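Trehalose-6-phosphate phosphatase (Candida albicans, PDB 5DXF) belongs to glycosyltransferase family 20, its N-terminal part built on the GT-B plan of two Rossmann-like halves. Local coordinates at residues I33-M37 with D199-H204; S70-L75 with V512-T516; Q265-I269 with N281-V285; I306-F311 with I446-Y450; E318-L324 with A420-V424. All coordinates share one frame; numbering follows the deposited sequence.

Contact 1 of 5, residues I33-M37 with D199-H204; sequences ILNVM and DIIWIH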
# COMPACT_ATOMS: atom_id res chain seq x y z
N ILE A 33 -3.03 -16.56 -16.20
CA ILE A 33 -2.55 -16.03 -14.94
C ILE A 33 -3.71 -15.86 -13.97
O ILE A 33 -4.77 -15.36 -14.35
CB ILE A 33 -1.83 -14.67 -15.13
CG1 ILE A 33 -0.82 -14.76 -16.28
CG2 ILE A 33 -1.12 -14.26 -13.84
CD1 ILE A 33 -0.01 -13.51 -16.48
N LEU A 34 -3.50 -16.27 -12.73
CA LEU A 34 -4.50 -16.05 -11.70
C LEU A 34 -3.96 -15.13 -10.63
O LEU A 34 -2.95 -15.40 -10.01
CB LEU A 34 -4.92 -17.38 -11.09
CG LEU A 34 -5.14 -18.52 -12.07
CD1 LEU A 34 -6.00 -19.58 -11.43
CD2 LEU A 34 -5.79 -18.00 -13.34
N ASN A 35 -4.68 -14.04 -10.39
CA ASN A 35 -4.27 -13.07 -9.39
C ASN A 35 -5.20 -13.24 -8.24
O ASN A 35 -6.40 -13.24 -8.43
CB ASN A 35 -4.40 -11.66 -9.92
CG ASN A 35 -3.17 -10.83 -9.66
OD1 ASN A 35 -2.12 -11.36 -9.34
ND2 ASN A 35 -3.30 -9.53 -9.82
N VAL A 36 -4.64 -13.41 -7.06
CA VAL A 36 -5.45 -13.71 -5.89
C VAL A 36 -5.30 -12.61 -4.86
O VAL A 36 -4.20 -12.20 -4.54
CB VAL A 36 -5.08 -15.07 -5.27
CG1 VAL A 36 -6.28 -15.64 -4.54
CG2 VAL A 36 -4.58 -16.04 -6.32
N MET A 37 -6.42 -12.14 -4.33
CA MET A 37 -6.44 -10.94 -3.52
C MET A 37 -7.30 -11.06 -2.27
O MET A 37 -8.14 -11.95 -2.18
CB MET A 37 -6.94 -9.78 -4.35
CG MET A 37 -5.88 -8.77 -4.71
SD MET A 37 -6.40 -7.81 -6.13
CE MET A 37 -4.88 -7.83 -7.08
N ASP A 199 -1.56 -23.49 -15.05
CA ASP A 199 -1.72 -22.08 -14.70
C ASP A 199 -0.50 -21.56 -13.94
O ASP A 199 0.32 -22.33 -13.42
CB ASP A 199 -2.97 -21.85 -13.84
CG ASP A 199 -4.23 -21.73 -14.67
OD1 ASP A 199 -4.19 -20.97 -15.68
OD2 ASP A 199 -5.20 -22.42 -14.32
N ILE A 200 -0.39 -20.24 -13.87
CA ILE A 200 0.59 -19.59 -13.02
C ILE A 200 -0.22 -18.86 -11.95
O ILE A 200 -1.20 -18.18 -12.25
CB ILE A 200 1.49 -18.64 -13.86
CG1 ILE A 200 2.63 -18.06 -13.03
CG2 ILE A 200 0.65 -17.58 -14.58
CD1 ILE A 200 3.51 -17.10 -13.80
N ILE A 201 0.15 -19.04 -10.69
CA ILE A 201 -0.64 -18.48 -9.60
C ILE A 201 0.08 -17.37 -8.86
O ILE A 201 1.22 -17.53 -8.45
CB ILE A 201 -1.06 -19.55 -8.57
CG1 ILE A 201 -1.57 -20.80 -9.28
CG2 ILE A 201 -2.16 -19.02 -7.68
CD1 ILE A 201 -2.93 -20.62 -9.91
N TRP A 202 -0.60 -16.25 -8.71
CA TRP A 202 -0.06 -15.12 -7.98
C TRP A 202 -0.98 -14.81 -6.83
O TRP A 202 -2.17 -14.62 -7.02
CB TRP A 202 0.03 -13.91 -8.91
CG TRP A 202 0.94 -12.87 -8.42
CD1 TRP A 202 1.35 -12.69 -7.15
CD2 TRP A 202 1.55 -11.84 -9.19
NE1 TRP A 202 2.18 -11.62 -7.07
CE2 TRP A 202 2.33 -11.08 -8.32
CE3 TRP A 202 1.53 -11.50 -10.54
CZ2 TRP A 202 3.07 -9.99 -8.74
CZ3 TRP A 202 2.27 -10.42 -10.96
CH2 TRP A 202 3.02 -9.68 -10.06
N ILE A 203 -0.44 -14.75 -5.62
CA ILE A 203 -1.25 -14.44 -4.45
C ILE A 203 -0.67 -13.29 -3.65
O ILE A 203 0.54 -13.18 -3.50
CB ILE A 203 -1.39 -15.64 -3.52
CG1 ILE A 203 -1.94 -16.84 -4.28
CG2 ILE A 203 -2.33 -15.30 -2.39
CD1 ILE A 203 -1.05 -18.05 -4.20
N HIS A 204 -1.53 -12.43 -3.13
CA HIS A 204 -1.04 -11.27 -2.42
C HIS A 204 -1.47 -11.15 -0.96
O HIS A 204 -2.63 -11.30 -0.62
CB HIS A 204 -1.45 -10.00 -3.16
CG HIS A 204 -1.19 -10.05 -4.63
ND1 HIS A 204 -0.25 -9.25 -5.24
CD2 HIS A 204 -1.75 -10.79 -5.61
CE1 HIS A 204 -0.24 -9.50 -6.54
NE2 HIS A 204 -1.14 -10.43 -6.78
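A chi1 of -47° places CG of H204 opposite its own carbonyl carbon, and the ring reaches back to N35, whose amide oxygen turns toward the neighbouring strand. NE2 of H204 donates to N35 OD1 over 2.9 Å in a nearly straight bond. The acceptor lies in the imidazole plane, whereas NE2 stands well above the plane of the amide carbonyl, and the two flat groups are almost perpendicular. OD1 also sits 3.4 Å from CB of W202. Because ND1 of H204 bonds to H229, the ring is held through both nitrogens. Between the backbones run the bonds of a parallel pair, among them L34 N to I200 O at 3.0 Å and W202 N to L34 O at 2.8 Å. On the sheet face opposite N35 and W202, CD1 of L34 meets CD1 of I201 at 3.6 Å, and V36 lies alongside I203, pointing the same way. Strand 34-37 is thus hydrogen-bonded to 200-204 on one side and 84-88 on the other, as an inner strand of the N-terminal sheet. L75 and Q72 of helix 66-76 pack on N35, while I520 and F519 of helix 512-526 pack on W202.

Contact 2 of 5, residues S70-L75 with V512-T516; sequences SSQHFL and VQNWT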
# COMPACT_ATOMS: atom_id res chain seq x y z
N SER A 70 -3.85 -1.47 -10.27
CA SER A 70 -3.30 -1.11 -11.55
C SER A 70 -2.64 -2.33 -12.15
O SER A 70 -2.77 -2.57 -13.35
CB SER A 70 -2.27 0.00 -11.40
OG SER A 70 -2.80 1.08 -10.66
N SER A 71 -1.94 -3.11 -11.34
CA SER A 71 -1.33 -4.32 -11.86
C SER A 71 -2.41 -5.28 -12.34
O SER A 71 -2.32 -5.83 -13.42
CB SER A 71 -0.47 -4.97 -10.78
OG SER A 71 -0.30 -6.35 -11.03
N GLN A 72 -3.48 -5.40 -11.58
CA GLN A 72 -4.53 -6.31 -11.97
C GLN A 72 -5.07 -5.87 -13.31
O GLN A 72 -5.28 -6.69 -14.20
CB GLN A 72 -5.64 -6.30 -10.91
CG GLN A 72 -7.03 -6.66 -11.39
CD GLN A 72 -7.07 -8.04 -11.98
OE1 GLN A 72 -6.24 -8.87 -11.67
NE2 GLN A 72 -8.04 -8.29 -12.85
N HIS A 73 -5.28 -4.58 -13.48
CA HIS A 73 -5.84 -4.07 -14.71
C HIS A 73 -4.92 -4.37 -15.88
O HIS A 73 -5.36 -4.78 -16.94
CB HIS A 73 -6.08 -2.57 -14.64
CG HIS A 73 -6.91 -2.05 -15.76
ND1 HIS A 73 -8.16 -2.57 -16.07
CD2 HIS A 73 -6.68 -1.08 -16.67
CE1 HIS A 73 -8.66 -1.93 -17.11
NE2 HIS A 73 -7.78 -1.02 -17.49
N PHE A 74 -3.63 -4.20 -15.65
CA PHE A 74 -2.66 -4.42 -16.69
C PHE A 74 -2.79 -5.86 -17.12
O PHE A 74 -2.68 -6.19 -18.29
CB PHE A 74 -1.26 -4.17 -16.13
CG PHE A 74 -0.18 -4.39 -17.12
CD1 PHE A 74 -0.16 -3.71 -18.31
CD2 PHE A 74 0.83 -5.29 -16.86
CE1 PHE A 74 0.84 -3.92 -19.23
CE2 PHE A 74 1.84 -5.51 -17.78
CZ PHE A 74 1.84 -4.82 -18.96
N LEU A 75 -3.04 -6.72 -16.14
CA LEU A 75 -3.22 -8.14 -16.40
C LEU A 75 -4.51 -8.42 -17.18
O LEU A 75 -4.53 -9.28 -18.06
CB LEU A 75 -3.22 -8.92 -15.09
CG LEU A 75 -1.87 -9.06 -14.39
CD1 LEU A 75 -2.01 -9.86 -13.11
CD2 LEU A 75 -0.86 -9.71 -15.32
N VAL A 512 4.25 0.14 -12.84
CA VAL A 512 3.53 -1.03 -12.34
C VAL A 512 3.72 -2.15 -13.40
O VAL A 512 4.19 -3.23 -13.07
CB VAL A 512 2.02 -0.74 -12.03
CG1 VAL A 512 1.21 -0.48 -13.31
CG2 VAL A 512 1.41 -1.89 -11.20
N GLN A 513 3.44 -1.85 -14.67
CA GLN A 513 3.48 -2.82 -15.77
C GLN A 513 4.80 -3.59 -15.82
O GLN A 513 4.82 -4.83 -15.89
CB GLN A 513 3.23 -2.11 -17.11
CG GLN A 513 1.86 -1.42 -17.21
CD GLN A 513 1.88 0.00 -16.66
OE1 GLN A 513 2.87 0.44 -16.07
NE2 GLN A 513 0.79 0.73 -16.87
N ASN A 514 5.91 -2.87 -15.74
CA ASN A 514 7.21 -3.51 -15.79
C ASN A 514 7.47 -4.32 -14.53
O ASN A 514 8.19 -5.32 -14.58
CB ASN A 514 8.33 -2.47 -16.00
CG ASN A 514 9.72 -3.09 -15.97
OD1 ASN A 514 10.44 -2.97 -14.98
ND2 ASN A 514 10.09 -3.77 -17.05
N TRP A 515 7.01 -3.83 -13.39
CA TRP A 515 7.17 -4.56 -12.15
C TRP A 515 6.38 -5.84 -12.22
O TRP A 515 6.86 -6.90 -11.87
CB TRP A 515 6.70 -3.71 -10.97
CG TRP A 515 6.52 -4.45 -9.67
CD1 TRP A 515 7.42 -4.56 -8.67
CD2 TRP A 515 5.36 -5.15 -9.24
NE1 TRP A 515 6.90 -5.30 -7.64
CE2 TRP A 515 5.63 -5.67 -7.97
CE3 TRP A 515 4.11 -5.39 -9.81
CZ2 TRP A 515 4.71 -6.42 -7.26
CZ3 TRP A 515 3.20 -6.13 -9.11
CH2 TRP A 515 3.49 -6.64 -7.85
N THR A 516 5.16 -5.74 -12.71
CA THR A 516 4.33 -6.91 -12.82
C THR A 516 4.89 -7.91 -13.83
O THR A 516 4.89 -9.11 -13.59
CB THR A 516 2.82 -6.57 -13.00
OG1 THR A 516 2.22 -7.43 -13.97
CG2 THR A 516 2.59 -5.11 -13.37
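V512 meets the first turn of segment 70-75 with both methyls: CG2 rests 3.6 Å from CB of S71, and CG1 approaches CB of S70 at 4.0 Å. Q513 makes the most directed contact. Its CG lies over one face of the F74 ring, a CH-pi contact with the carbon 3.5 Å from the ring centroid and 21° off the normal. Beyond CG the chain bends (chi2 87°), turning the amide nearly perpendicular to the ring and away from helix 66-76, toward D302 in a loop, whose OD1 accepts from NE2. W515 presents the rim of its indole, CZ3 standing 4.0 Å from OG of S71, and NE1 is bonded to the carbonyl of L297. T516, one turn after V512, puts OG1 at the edge of the F74 ring, 3.9 Å from CD2, so that F74 is touched on a face and at an edge by the same helix; CB of T516 also packs 3.7 Å from OG of S71. The short helical segments cross at 74° with axes 9.2 Å apart, and their interface is one of packing. A C-terminal helix that leaves the second half of the chain to lie against the first is a hallmark of the GT-B fold, and helix 512-526 does this here.

Contact 3 of 5, residues Q265-I269 with N281-V285; sequences QRHFI and NRDSV
OD1 of N281 accepts from two backbone nitrogens, S284 N at 2.7 Å and, weakly, D283 N, while the carbonyl oxygen of the same N281 faces CD1 of I269 at 3.6 Å. The side chain thereby closes an Asx motif over the turn, and the backbone bond from N281 N to S284 O (2.8 Å) joins the two arms of the hairpin. Against this turn lies one side of helix 262-274. I269 supplies the apolar part: its chain is extended, chi2 170°, which carries CD1 over the carbonyls of N281 and R282. CG1 of I269 meets CG2 of V285 at 4.0 Å, the two branched side chains running antiparallel where they pass. One turn earlier in the helix, Q265 is extended beyond CG, chi2 -175°, and NE2 reaches D283 OD1 at 3.3 Å in a weak hydrogen bond, amide and carboxylate planes being 34° apart. NE2 is also 3.1 Å from the carbonyl oxygen of R282. OE1 of Q265 bonds to T296, so the amide spans from the turn to strand 290-296, whose V294 touches I269 and F268. The arrangement is that of a beta-hairpin inserted after a Rossmann-like helix: strands 279-280 and 284-287, which follow helix 262-274 in the chain and precede strand 290-296, extend the N-terminal sheet by two antiparallel strands beyond 290-296, itself paired in parallel with 256-259.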
# COMPACT_ATOMS: atom_id res chain seq x y z
N GLN A 265 12.86 -9.08 3.41
CA GLN A 265 13.44 -10.31 2.88
C GLN A 265 14.35 -10.97 3.92
O GLN A 265 14.21 -12.17 4.22
CB GLN A 265 14.23 -10.01 1.59
CG GLN A 265 14.83 -11.23 0.91
CD GLN A 265 15.69 -10.87 -0.29
OE1 GLN A 265 15.63 -9.75 -0.79
NE2 GLN A 265 16.49 -11.82 -0.76
N ARG A 266 15.26 -10.17 4.48
CA ARG A 266 16.17 -10.66 5.51
C ARG A 266 15.41 -11.20 6.72
O ARG A 266 15.76 -12.26 7.26
CB ARG A 266 17.14 -9.56 5.93
CG ARG A 266 18.02 -9.04 4.80
CD ARG A 266 19.07 -8.04 5.27
NE ARG A 266 18.49 -6.89 5.96
CZ ARG A 266 19.17 -5.80 6.28
NH1 ARG A 266 20.45 -5.69 5.97
NH2 ARG A 266 18.56 -4.80 6.91
N HIS A 267 14.38 -10.48 7.14
CA HIS A 267 13.58 -10.88 8.29
C HIS A 267 12.81 -12.17 8.04
O HIS A 267 12.71 -13.02 8.93
CB HIS A 267 12.60 -9.76 8.68
CG HIS A 267 13.27 -8.55 9.24
ND1 HIS A 267 12.66 -7.32 9.29
CD2 HIS A 267 14.50 -8.39 9.79
CE1 HIS A 267 13.49 -6.44 9.84
NE2 HIS A 267 14.61 -7.07 10.15
N PHE A 268 12.27 -12.32 6.84
CA PHE A 268 11.55 -13.53 6.49
C PHE A 268 12.48 -14.73 6.48
O PHE A 268 12.14 -15.80 7.00
CB PHE A 268 10.86 -13.39 5.13
CG PHE A 268 10.17 -14.64 4.68
CD1 PHE A 268 8.91 -14.96 5.16
CD2 PHE A 268 10.76 -15.49 3.76
CE1 PHE A 268 8.26 -16.10 4.75
CE2 PHE A 268 10.12 -16.64 3.34
CZ PHE A 268 8.87 -16.94 3.84
N ILE A 269 13.66 -14.55 5.89
CA ILE A 269 14.67 -15.60 5.86
C ILE A 269 15.07 -16.03 7.27
O ILE A 269 15.07 -17.23 7.59
CB ILE A 269 15.92 -15.13 5.08
CG1 ILE A 269 15.59 -15.04 3.59
CG2 ILE A 269 17.09 -16.07 5.32
CD1 ILE A 269 16.65 -14.37 2.76
N ASN A 281 19.89 -19.31 2.88
CA ASN A 281 20.97 -18.38 2.53
C ASN A 281 20.33 -17.06 2.07
O ASN A 281 19.11 -16.93 2.11
CB ASN A 281 21.91 -18.97 1.47
CG ASN A 281 21.44 -18.74 0.04
OD1 ASN A 281 20.24 -18.69 -0.23
ND2 ASN A 281 22.39 -18.59 -0.88
N ARG A 282 21.14 -16.11 1.62
CA ARG A 282 20.67 -14.73 1.39
C ARG A 282 19.51 -14.57 0.39
O ARG A 282 18.76 -13.61 0.48
CB ARG A 282 21.84 -13.85 0.94
CG ARG A 282 22.38 -14.16 -0.44
CD ARG A 282 23.51 -13.22 -0.83
NE ARG A 282 23.05 -11.89 -1.20
CZ ARG A 282 23.78 -10.99 -1.84
NH1 ARG A 282 25.03 -11.29 -2.20
NH2 ARG A 282 23.28 -9.79 -2.13
N ASP A 283 19.37 -15.49 -0.56
CA ASP A 283 18.29 -15.39 -1.55
C ASP A 283 17.39 -16.62 -1.55
O ASP A 283 16.32 -16.62 -2.17
CB ASP A 283 18.86 -15.18 -2.96
CG ASP A 283 19.58 -13.86 -3.11
OD1 ASP A 283 19.13 -12.85 -2.54
OD2 ASP A 283 20.62 -13.83 -3.82
N SER A 284 17.82 -17.67 -0.86
CA SER A 284 17.08 -18.92 -0.87
C SER A 284 16.74 -19.47 0.49
O SER A 284 17.57 -19.51 1.39
CB SER A 284 17.86 -19.98 -1.64
OG SER A 284 17.31 -20.16 -2.93
N VAL A 285 15.50 -19.91 0.63
CA VAL A 285 15.08 -20.67 1.80
C VAL A 285 14.81 -22.08 1.31
O VAL A 285 13.99 -22.27 0.42
CB VAL A 285 13.81 -20.08 2.47
CG1 VAL A 285 13.21 -21.08 3.45
CG2 VAL A 285 14.12 -18.77 3.16

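Contact 4 of 5, residues I306-F311 with I446-Y450; sequences IEHDAF and ICQKY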
# COMPACT_ATOMS: atom_id res chain seq x y z
N ILE A 306 -1.62 7.83 -14.47
CA ILE A 306 -1.58 8.89 -13.47
C ILE A 306 -1.11 10.21 -14.08
O ILE A 306 -1.69 11.26 -13.81
CB ILE A 306 -0.65 8.51 -12.29
CG1 ILE A 306 -1.32 7.43 -11.45
CG2 ILE A 306 -0.33 9.73 -11.43
CD1 ILE A 306 -0.34 6.60 -10.65
N GLU A 307 -0.08 10.15 -14.92
CA GLU A 307 0.38 11.34 -15.62
C GLU A 307 -0.71 11.89 -16.54
O GLU A 307 -1.02 13.09 -16.52
CB GLU A 307 1.65 11.05 -16.41
CG GLU A 307 2.32 12.27 -16.99
CD GLU A 307 3.76 12.02 -17.36
OE1 GLU A 307 4.35 12.86 -18.07
OE2 GLU A 307 4.32 10.99 -16.93
N HIS A 308 -1.38 11.01 -17.26
CA HIS A 308 -2.42 11.44 -18.16
C HIS A 308 -3.58 12.14 -17.46
O HIS A 308 -4.00 13.22 -17.86
CB HIS A 308 -2.96 10.22 -18.90
CG HIS A 308 -4.19 10.49 -19.70
ND1 HIS A 308 -5.42 9.96 -19.37
CD2 HIS A 308 -4.39 11.23 -20.81
CE1 HIS A 308 -6.32 10.37 -20.24
NE2 HIS A 308 -5.72 11.14 -21.12
N ASP A 309 -4.06 11.53 -16.38
CA ASP A 309 -5.15 12.08 -15.59
C ASP A 309 -4.73 13.37 -14.92
O ASP A 309 -5.50 14.30 -14.83
CB ASP A 309 -5.63 11.07 -14.57
CG ASP A 309 -6.17 9.83 -15.20
OD1 ASP A 309 -6.03 9.67 -16.42
OD2 ASP A 309 -6.75 8.99 -14.49
N ALA A 310 -3.51 13.42 -14.46
CA ALA A 310 -3.01 14.60 -13.81
C ALA A 310 -3.01 15.77 -14.77
O ALA A 310 -3.31 16.89 -14.39
CB ALA A 310 -1.61 14.36 -13.30
N PHE A 311 -2.65 15.52 -16.01
CA PHE A 311 -2.42 16.63 -16.92
C PHE A 311 -3.37 16.72 -18.12
O PHE A 311 -3.22 17.61 -18.97
CB PHE A 311 -0.97 16.59 -17.42
CG PHE A 311 0.04 16.66 -16.31
CD1 PHE A 311 0.22 17.84 -15.59
CD2 PHE A 311 0.81 15.56 -15.97
CE1 PHE A 311 1.14 17.91 -14.57
CE2 PHE A 311 1.73 15.63 -14.95
CZ PHE A 311 1.90 16.81 -14.24
N ILE A 446 5.26 12.27 -9.85
CA ILE A 446 4.71 12.39 -11.20
C ILE A 446 4.00 13.73 -11.38
O ILE A 446 4.19 14.43 -12.39
CB ILE A 446 3.71 11.26 -11.54
CG1 ILE A 446 4.41 9.91 -11.61
CG2 ILE A 446 3.01 11.55 -12.86
CD1 ILE A 446 3.48 8.80 -12.02
N CYS A 447 3.18 14.09 -10.40
CA CYS A 447 2.38 15.31 -10.47
C CYS A 447 3.21 16.58 -10.40
O CYS A 447 2.71 17.67 -10.69
CB CYS A 447 1.35 15.32 -9.33
SG CYS A 447 -0.01 14.15 -9.53
N GLN A 448 4.48 16.45 -10.03
CA GLN A 448 5.33 17.62 -9.89
C GLN A 448 6.39 17.77 -10.98
O GLN A 448 7.29 18.59 -10.84
CB GLN A 448 6.03 17.60 -8.53
CG GLN A 448 5.11 17.86 -7.37
CD GLN A 448 4.41 19.20 -7.47
OE1 GLN A 448 4.97 20.17 -7.99
NE2 GLN A 448 3.18 19.26 -6.98
N LYS A 449 6.28 17.00 -12.06
CA LYS A 449 7.32 17.03 -13.08
C LYS A 449 7.46 18.41 -13.72
O LYS A 449 8.57 18.82 -14.07
CB LYS A 449 7.06 15.97 -14.17
CG LYS A 449 6.22 16.43 -15.34
CD LYS A 449 5.84 15.28 -16.26
CE LYS A 449 6.74 15.19 -17.50
NZ LYS A 449 6.21 14.23 -18.52
N TYR A 450 6.36 19.13 -13.87
CA TYR A 450 6.42 20.45 -14.48
C TYR A 450 6.58 21.53 -13.42
O TYR A 450 7.23 22.55 -13.65
CB TYR A 450 5.17 20.71 -15.32
CG TYR A 450 4.95 19.70 -16.43
CD1 TYR A 450 3.76 19.00 -16.52
CD2 TYR A 450 5.94 19.44 -17.37
CE1 TYR A 450 3.55 18.07 -17.53
CE2 TYR A 450 5.74 18.52 -18.38
CZ TYR A 450 4.54 17.84 -18.46
OH TYR A 450 4.34 16.92 -19.47
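F311 and Y450 form a T-shaped pair at the exposed border of the contact, the edge of Y450 directed at a face of F311 with centroids 4.8 Å apart and planes at 71°. CE1 of Y450 stands over the middle of the F311 ring, whose opposite face is backed by CB of A310. The carbonyl oxygen of I446 lies at the F311 edge, 3.7 Å from CE2. Beside the rings, E307 and K449 make a salt bridge between OE1 and NZ; the model places the two charges together, though the too-short separation leaves the detailed geometry doubtful. The apolar layer comes from the end of helix 439-447: CG2 of I446 touches CB of E307 at 3.8 Å, CD1 of I446 meets CG2 of I306 at 4.0 Å, and SG of C447 packs 4.1 Å from CB of A310. Further out, a chi1 of 90° lays CG of K449 over the face of Y450, and the bend at chi3 further along lets NZ turn to E307. The hydroxyl of Y504 is bonded to OE2 of E307 and to NZ of K449, which would hold both groups in place. Helix 439-447 is the connection of a beta-alpha-beta crossover between the parallel strands 428-430 and 455-458, and the contact seats helix 303-311, reached directly from the N-terminal sheet, on that Rossmann-like second half of a GT-B fold.

Contact 5 of 5, residues E318-L324 with A420-V424; sequences EEKVQAL and ALLRV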
# COMPACT_ATOMS: atom_id res chain seq x y z
N GLU A 318 -7.24 20.54 -14.47
CA GLU A 318 -6.68 21.87 -14.66
C GLU A 318 -7.51 22.97 -13.98
O GLU A 318 -6.95 23.84 -13.30
CB GLU A 318 -6.54 22.18 -16.15
CG GLU A 318 -5.10 22.26 -16.63
CD GLU A 318 -4.32 23.38 -15.96
OE1 GLU A 318 -4.94 24.37 -15.53
OE2 GLU A 318 -3.08 23.27 -15.88
N GLU A 319 -8.83 22.92 -14.13
CA GLU A 319 -9.68 23.93 -13.53
C GLU A 319 -9.56 23.89 -12.03
O GLU A 319 -9.48 24.92 -11.38
CB GLU A 319 -11.15 23.71 -13.89
CG GLU A 319 -11.41 22.71 -14.98
CD GLU A 319 -12.88 22.59 -15.31
OE1 GLU A 319 -13.21 21.94 -16.33
OE2 GLU A 319 -13.70 23.15 -14.56
N LYS A 320 -9.54 22.69 -11.48
CA LYS A 320 -9.40 22.52 -10.05
C LYS A 320 -8.07 23.04 -9.55
O LYS A 320 -8.01 23.72 -8.54
CB LYS A 320 -9.57 21.06 -9.69
CG LYS A 320 -10.70 20.39 -10.44
CD LYS A 320 -10.92 18.98 -9.95
CE LYS A 320 -12.38 18.70 -9.73
NZ LYS A 320 -12.82 17.50 -10.48
N VAL A 321 -7.01 22.76 -10.28
CA VAL A 321 -5.67 23.21 -9.92
C VAL A 321 -5.60 24.73 -9.90
O VAL A 321 -5.04 25.32 -8.97
CB VAL A 321 -4.60 22.66 -10.89
CG1 VAL A 321 -3.26 23.34 -10.64
CG2 VAL A 321 -4.48 21.15 -10.75
N GLN A 322 -6.17 25.37 -10.92
CA GLN A 322 -6.14 26.82 -11.00
C GLN A 322 -7.06 27.45 -9.95
O GLN A 322 -6.79 28.54 -9.44
CB GLN A 322 -6.54 27.29 -12.40
CG GLN A 322 -5.64 28.38 -12.95
CD GLN A 322 -4.18 27.94 -13.02
OE1 GLN A 322 -3.30 28.59 -12.45
NE2 GLN A 322 -3.93 26.84 -13.72
N ALA A 323 -8.13 26.73 -9.61
CA ALA A 323 -9.07 27.19 -8.60
C ALA A 323 -8.44 27.15 -7.21
O ALA A 323 -8.60 28.08 -6.42
CB ALA A 323 -10.34 26.36 -8.63
N LEU A 324 -7.74 26.06 -6.93
CA LEU A 324 -7.00 25.90 -5.68
C LEU A 324 -5.87 26.92 -5.60
O LEU A 324 -5.60 27.48 -4.54
CB LEU A 324 -6.45 24.48 -5.57
CG LEU A 324 -7.47 23.37 -5.32
CD1 LEU A 324 -6.87 22.01 -5.64
CD2 LEU A 324 -7.96 23.41 -3.88
N ALA A 420 -5.37 17.06 -8.44
CA ALA A 420 -5.29 18.51 -8.33
C ALA A 420 -4.46 18.85 -7.11
O ALA A 420 -3.44 19.52 -7.22
CB ALA A 420 -6.67 19.12 -8.21
N LEU A 421 -4.91 18.38 -5.95
CA LEU A 421 -4.22 18.60 -4.68
C LEU A 421 -2.71 18.32 -4.76
O LEU A 421 -1.90 19.12 -4.28
CB LEU A 421 -4.86 17.74 -3.57
CG LEU A 421 -6.20 18.23 -3.01
CD1 LEU A 421 -6.87 17.15 -2.18
CD2 LEU A 421 -6.00 19.50 -2.19
N LEU A 422 -2.34 17.20 -5.37
CA LEU A 422 -0.93 16.88 -5.53
C LEU A 422 -0.21 17.88 -6.43
O LEU A 422 0.91 18.30 -6.13
CB LEU A 422 -0.75 15.46 -6.09
CG LEU A 422 -1.17 14.33 -5.15
CD1 LEU A 422 -0.87 12.98 -5.77
CD2 LEU A 422 -0.49 14.47 -3.79
N ARG A 423 -0.85 18.29 -7.52
CA ARG A 423 -0.24 19.24 -8.45
C ARG A 423 -0.06 20.64 -7.84
O ARG A 423 0.98 21.27 -8.05
CB ARG A 423 -1.06 19.33 -9.74
CG ARG A 423 -0.68 18.29 -10.79
CD ARG A 423 -1.41 18.54 -12.10
NE ARG A 423 -1.10 19.85 -12.66
CZ ARG A 423 -1.76 20.42 -13.65
NH1 ARG A 423 -2.80 19.81 -14.21
NH2 ARG A 423 -1.40 21.62 -14.09
N VAL A 424 -1.06 21.13 -7.10
CA VAL A 424 -0.96 22.48 -6.53
C VAL A 424 0.02 22.50 -5.35
O VAL A 424 0.46 23.56 -4.92
CB VAL A 424 -2.34 23.00 -6.03
CG1 VAL A 424 -2.29 24.51 -5.75
CG2 VAL A 424 -3.43 22.70 -7.05
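Charged groups join E318 and R423 at one border of the contact. NH2 of R423 donates to OE2 of E318 over 3.0 Å, at 162°, in a salt bridge that lies in the guanidinium plane but meets the carboxylate from above its own plane; the two planes are 63° apart. The second oxygen, OE1, receives NE2 of Q322 at 3.2 Å on its syn lone pair, so both carboxylate oxygens have a donor. NH1 of R423 is bonded to the carbonyl of A310, which fixes the guanidinium on a second side. NZ of K320 leads away from 420-424 to a salt bridge with E416, earlier on the same helix, a second ionic link between the two helices. A methyl, CG2 of V321, sits over one face of the R423 guanidinium, toward its rim. Otherwise the contacts between the helices are mainly apolar. CG1 of V321 meets CG2 of V424 at 3.7 Å. CD1 of L324 touches that same V424 methyl at 3.8 Å and CB of A420 at 3.9 Å. The small A420 lets the backbones come close, its CA being 5.0 Å from the CA of V321, and CB of K320 lies 3.8 Å from CB of A420. The axes of the short segments cross at 50°, 8.8 Å apart. Side chains of strand 332-339 are touched by L421 (V335) and V424 (L333), while helix 439-447 packs against L422 and R423 through E443 and C447.

The five contacts fall into the two halves of the GT-B fold. Contacts 1 and 2, centres 13 Å apart, touch through their indoles, W202 CZ2 lying 3.5 Å from W515 CH2, so helix 512-526 packs on the sheet to which the strands of contact 1 belong. Contact 3 belongs to the far end of that same sheet, about 22 Å from contact 1 between centres. In the other half, contacts 4 and 5 adjoin, their centres 11 Å apart; NE2 of Q448 probably bonds to the carbonyl oxygen of R423 at 3.2 Å. Contacts 2 and 4 come within about 6 Å between nearest atoms, whereas contacts 3 and 5 lie about 45 Å apart between centres.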